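Local coordinates for protein Dot/Icm T4SS effector (Legionella pneumophila, PDB 6VVE) that is a bacterial effector kinase, activated by host inositol hexakisphosphate, that binds ADP and manganese and probably transfers phosphate from ATP, at residues N6-G11 with Y36-E41. Sequence-based numbering, arbitrary orientation.
Sequences NKIVNG and YAVRFE
Ile8, from the short N-terminal helix 5-8, and Val9, in the turn that follows, pack on one face of strand 34-41 at Tyr36 and Val38, a small hydrophobic contact in the antiparallel sheet near the N-terminus, and an example of how a single helical turn can be seated on a sheet without any hydrogen bond between them. Ile8 does most of the work. Its CD1 methyl stands over the centre of the Tyr36 ring, 3.8 Å from the centroid and 8° off the ring normal, a CH-pi contact made face on. The other branch, CG2, anti to the backbone N, lies over the same face nearer the CB end, 3.8 Å from Tyr36 CD1, and also meets CG2 of Val38 at 3.9 Å. One face of the tyrosine is thus held by both arms of one isoleucine, whose side chain crosses it at about a right angle. Beyond it, Val9 CG1 approaches Val38 CG1 at 4.2 Å, a looser touch. A type I turn from Ile8 to Gly11 carries the chain onward, closed by Gly11 N to Ile8 O at 2.8 Å. On the strand's other face Ala37 packs on Ile113 of helix 102-121, and Arg39, which packs on Phe117 of the same helix, forms a nearly straight salt bridge with Glu41 within the strand (NH1 to OE2, 2.6 Å). The side chain of Tyr36 is about 10 Å from the bound inositol hexakisphosphate, so the contact lies in the lobe that carries this ligand without touching it. Strand 34-41 is itself flanked by strands 26-30 and 44-53, and Ile8 also touches Tyr31 in a loop and Tyr48 of strand 44-53, so that the sheet lies between helix 5-8 and helix 102-121.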
ATOM      1  N   ASN A   6      27.312   3.091  -3.500  1.00 37.82           N
ATOM      2  CA  ASN A   6      28.408   2.792  -4.411  1.00 36.57           C
ATOM      3  C   ASN A   6      28.802   1.322  -4.373  1.00 36.09           C
ATOM      4  O   ASN A   6      29.368   0.818  -5.351  1.00 34.20           O
ATOM      5  CB  ASN A   6      29.607   3.676  -4.084  1.00 40.23           C
ATOM      6  CG  ASN A   6      29.284   5.154  -4.209  1.00 44.55           C
ATOM      7  OD1 ASN A   6      29.071   5.846  -3.212  1.00 47.38           O
ATOM      8  ND2 ASN A   6      29.228   5.644  -5.444  1.00 46.32           N
ATOM      9  N   LYS A   7      28.511   0.623  -3.275  1.00 35.65           N
ATOM     10  CA  LYS A   7      28.764  -0.810  -3.219  1.00 34.34           C
ATOM     11  C   LYS A   7      27.636  -1.603  -3.867  1.00 34.21           C
ATOM     12  O   LYS A   7      27.887  -2.654  -4.470  1.00 28.59           O
ATOM     13  CB  LYS A   7      28.941  -1.254  -1.768  1.00 40.58           C
ATOM     14  CG  LYS A   7      30.083  -0.562  -1.041  1.00 48.87           C
ATOM     15  CD  LYS A   7      30.257  -1.118   0.369  1.00 55.04           C
ATOM     16  CE  LYS A   7      31.497  -0.547   1.045  1.00 60.57           C
ATOM     17  NZ  LYS A   7      32.754  -0.906   0.316  1.00 62.40           N
ATOM     18  N   ILE A   8      26.398  -1.119  -3.754  1.00 31.68           N
ATOM     19  CA  ILE A   8      25.264  -1.824  -4.339  1.00 28.94           C
ATOM     20  C   ILE A   8      25.365  -1.835  -5.858  1.00 27.11           C
ATOM     21  O   ILE A   8      25.095  -2.863  -6.499  1.00 25.71           O
ATOM     22  CB  ILE A   8      23.945  -1.186  -3.868  1.00 27.48           C
ATOM     23  CG1 ILE A   8      23.745  -1.441  -2.366  1.00 24.51           C
ATOM     24  CG2 ILE A   8      22.779  -1.719  -4.683  1.00 21.36           C
ATOM     25  CD1 ILE A   8      22.678  -0.556  -1.728  1.00 24.06           C
ATOM     26  N   VAL A   9      25.746  -0.698  -6.458  1.00 23.18           N
ATOM     27  CA  VAL A   9      25.858  -0.629  -7.907  1.00 22.98           C
ATOM     28  C   VAL A   9      26.975  -1.525  -8.431  1.00 25.55           C
ATOM     29  O   VAL A   9      27.038  -1.791  -9.640  1.00 24.79           O
ATOM     30  CB  VAL A   9      26.081   0.825  -8.362  1.00 26.95           C
ATOM     31  CG1 VAL A   9      24.865   1.673  -8.029  1.00 24.41           C
ATOM     32  CG2 VAL A   9      27.331   1.395  -7.728  1.00 28.52           C
ATOM     33  N   ASN A  10      27.866  -1.989  -7.560  1.00 32.81           N
ATOM     34  CA  ASN A  10      28.886  -2.955  -7.939  1.00 38.29           C
ATOM     35  C   ASN A  10      28.394  -4.394  -7.848  1.00 36.65           C
ATOM     36  O   ASN A  10      29.146  -5.316  -8.186  1.00 35.44           O
ATOM     37  CB  ASN A  10      30.129  -2.785  -7.063  1.00 48.49           C
ATOM     38  CG  ASN A  10      30.958  -1.584  -7.460  1.00 52.04           C
ATOM     39  OD1 ASN A  10      30.913  -1.138  -8.608  1.00 46.93           O
ATOM     40  ND2 ASN A  10      31.729  -1.055  -6.512  1.00 58.83           N
ATOM     41  N   GLY A  11      27.157  -4.606  -7.403  1.00 28.07           N
ATOM     42  CA  GLY A  11      26.599  -5.942  -7.346  1.00 26.49           C
ATOM     43  C   GLY A  11      26.243  -6.479  -8.713  1.00 26.52           C
ATOM     44  O   GLY A  11      26.790  -6.021  -9.719  1.00 25.15           O
ATOM     45  N   TYR A  36      18.077  -4.751  -4.640  1.00 15.59           N
ATOM     46  CA  TYR A  36      17.798  -3.336  -4.480  1.00 14.91           C
ATOM     47  C   TYR A  36      17.344  -2.724  -5.801  1.00 15.81           C
ATOM     48  O   TYR A  36      17.679  -3.208  -6.892  1.00 18.11           O
ATOM     49  CB  TYR A  36      19.034  -2.568  -3.998  1.00 19.06           C
ATOM     50  CG  TYR A  36      19.618  -3.023  -2.685  1.00 26.23           C
ATOM     51  CD1 TYR A  36      20.540  -4.061  -2.635  1.00 25.72           C
ATOM     52  CD2 TYR A  36      19.270  -2.397  -1.495  1.00 27.48           C
ATOM     53  CE1 TYR A  36      21.077  -4.472  -1.442  1.00 28.55           C
ATOM     54  CE2 TYR A  36      19.808  -2.806  -0.290  1.00 28.83           C
ATOM     55  CZ  TYR A  36      20.706  -3.840  -0.268  1.00 28.53           C
ATOM     56  OH  TYR A  36      21.250  -4.252   0.929  1.00 30.54           O
ATOM     57  N   ALA A  37      16.587  -1.632  -5.689  1.00 14.05           N
ATOM     58  CA  ALA A  37      16.296  -0.747  -6.812  1.00 16.71           C
ATOM     59  C   ALA A  37      17.015   0.573  -6.573  1.00 17.17           C
ATOM     60  O   ALA A  37      16.858   1.182  -5.508  1.00 19.10           O
ATOM     61  CB  ALA A  37      14.793  -0.527  -6.965  1.00 17.81           C
ATOM     62  N   VAL A  38      17.813   1.004  -7.550  1.00 16.98           N
ATOM     63  CA  VAL A  38      18.628   2.208  -7.444  1.00 15.18           C
ATOM     64  C   VAL A  38      18.142   3.220  -8.471  1.00 16.48           C
ATOM     65  O   VAL A  38      17.996   2.888  -9.653  1.00 14.87           O
ATOM     66  CB  VAL A  38      20.121   1.898  -7.664  1.00 17.02           C
ATOM     67  CG1 VAL A  38      20.942   3.186  -7.654  1.00 18.85           C
ATOM     68  CG2 VAL A  38      20.631   0.934  -6.605  1.00 18.93           C
ATOM     69  N   ARG A  39      17.894   4.453  -8.020  1.00 14.92           N
ATOM     70  CA  ARG A  39      17.482   5.529  -8.909  1.00 15.30           C
ATOM     71  C   ARG A  39      18.647   6.476  -9.152  1.00 17.42           C
ATOM     72  O   ARG A  39      19.554   6.608  -8.323  1.00 17.60           O
ATOM     73  CB  ARG A  39      16.292   6.297  -8.337  1.00 15.85           C
ATOM     74  CG  ARG A  39      16.568   7.065  -7.061  1.00 15.96           C
ATOM     75  CD  ARG A  39      15.335   7.845  -6.612  1.00 42.08           C
ATOM     76  NE  ARG A  39      15.615   8.746  -5.495  1.00 17.31           N
ATOM     77  CZ  ARG A  39      16.066   9.987  -5.631  1.00 19.10           C
ATOM     78  NH1 ARG A  39      16.287  10.487  -6.838  1.00 22.13           N
ATOM     79  NH2 ARG A  39      16.296  10.732  -4.558  1.00 22.76           N
ATOM     80  N   PHE A  40      18.615   7.138 -10.309  1.00 21.01           N
ATOM     81  CA  PHE A  40      19.708   7.981 -10.769  1.00 20.87           C
ATOM     82  C   PHE A  40      19.211   9.387 -11.065  1.00 21.34           C
ATOM     83  O   PHE A  40      18.073   9.579 -11.501  1.00 20.46           O
ATOM     84  CB  PHE A  40      20.355   7.403 -12.040  1.00 23.13           C
ATOM     85  CG  PHE A  40      21.039   6.084 -11.829  1.00 22.73           C
ATOM     86  CD1 PHE A  40      20.302   4.925 -11.628  1.00 18.76           C
ATOM     87  CD2 PHE A  40      22.424   6.000 -11.833  1.00 23.61           C
ATOM     88  CE1 PHE A  40      20.923   3.718 -11.430  1.00 18.35           C
ATOM     89  CE2 PHE A  40      23.057   4.784 -11.635  1.00 22.14           C
ATOM     90  CZ  PHE A  40      22.308   3.644 -11.433  1.00 19.76           C
ATOM     91  N   GLU A  41      20.082  10.371 -10.823  1.00 21.68           N
ATOM     92  CA  GLU A  41      19.876  11.741 -11.264  1.00 28.10           C
ATOM     93  C   GLU A  41      21.181  12.238 -11.868  1.00 27.74           C
ATOM     94  O   GLU A  41      22.259  12.024 -11.300  1.00 25.73           O
ATOM     95  CB  GLU A  41      19.454  12.667 -10.114  1.00 23.79           C
ATOM     96  CG  GLU A  41      18.158  12.284  -9.434  1.00 22.31           C
ATOM     97  CD  GLU A  41      17.765  13.282  -8.344  1.00 23.36           C
ATOM     98  OE1 GLU A  41      18.086  14.468  -8.490  1.00 26.46           O
ATOM     99  OE2 GLU A  41      17.138  12.876  -7.346  1.00 22.51           O
TER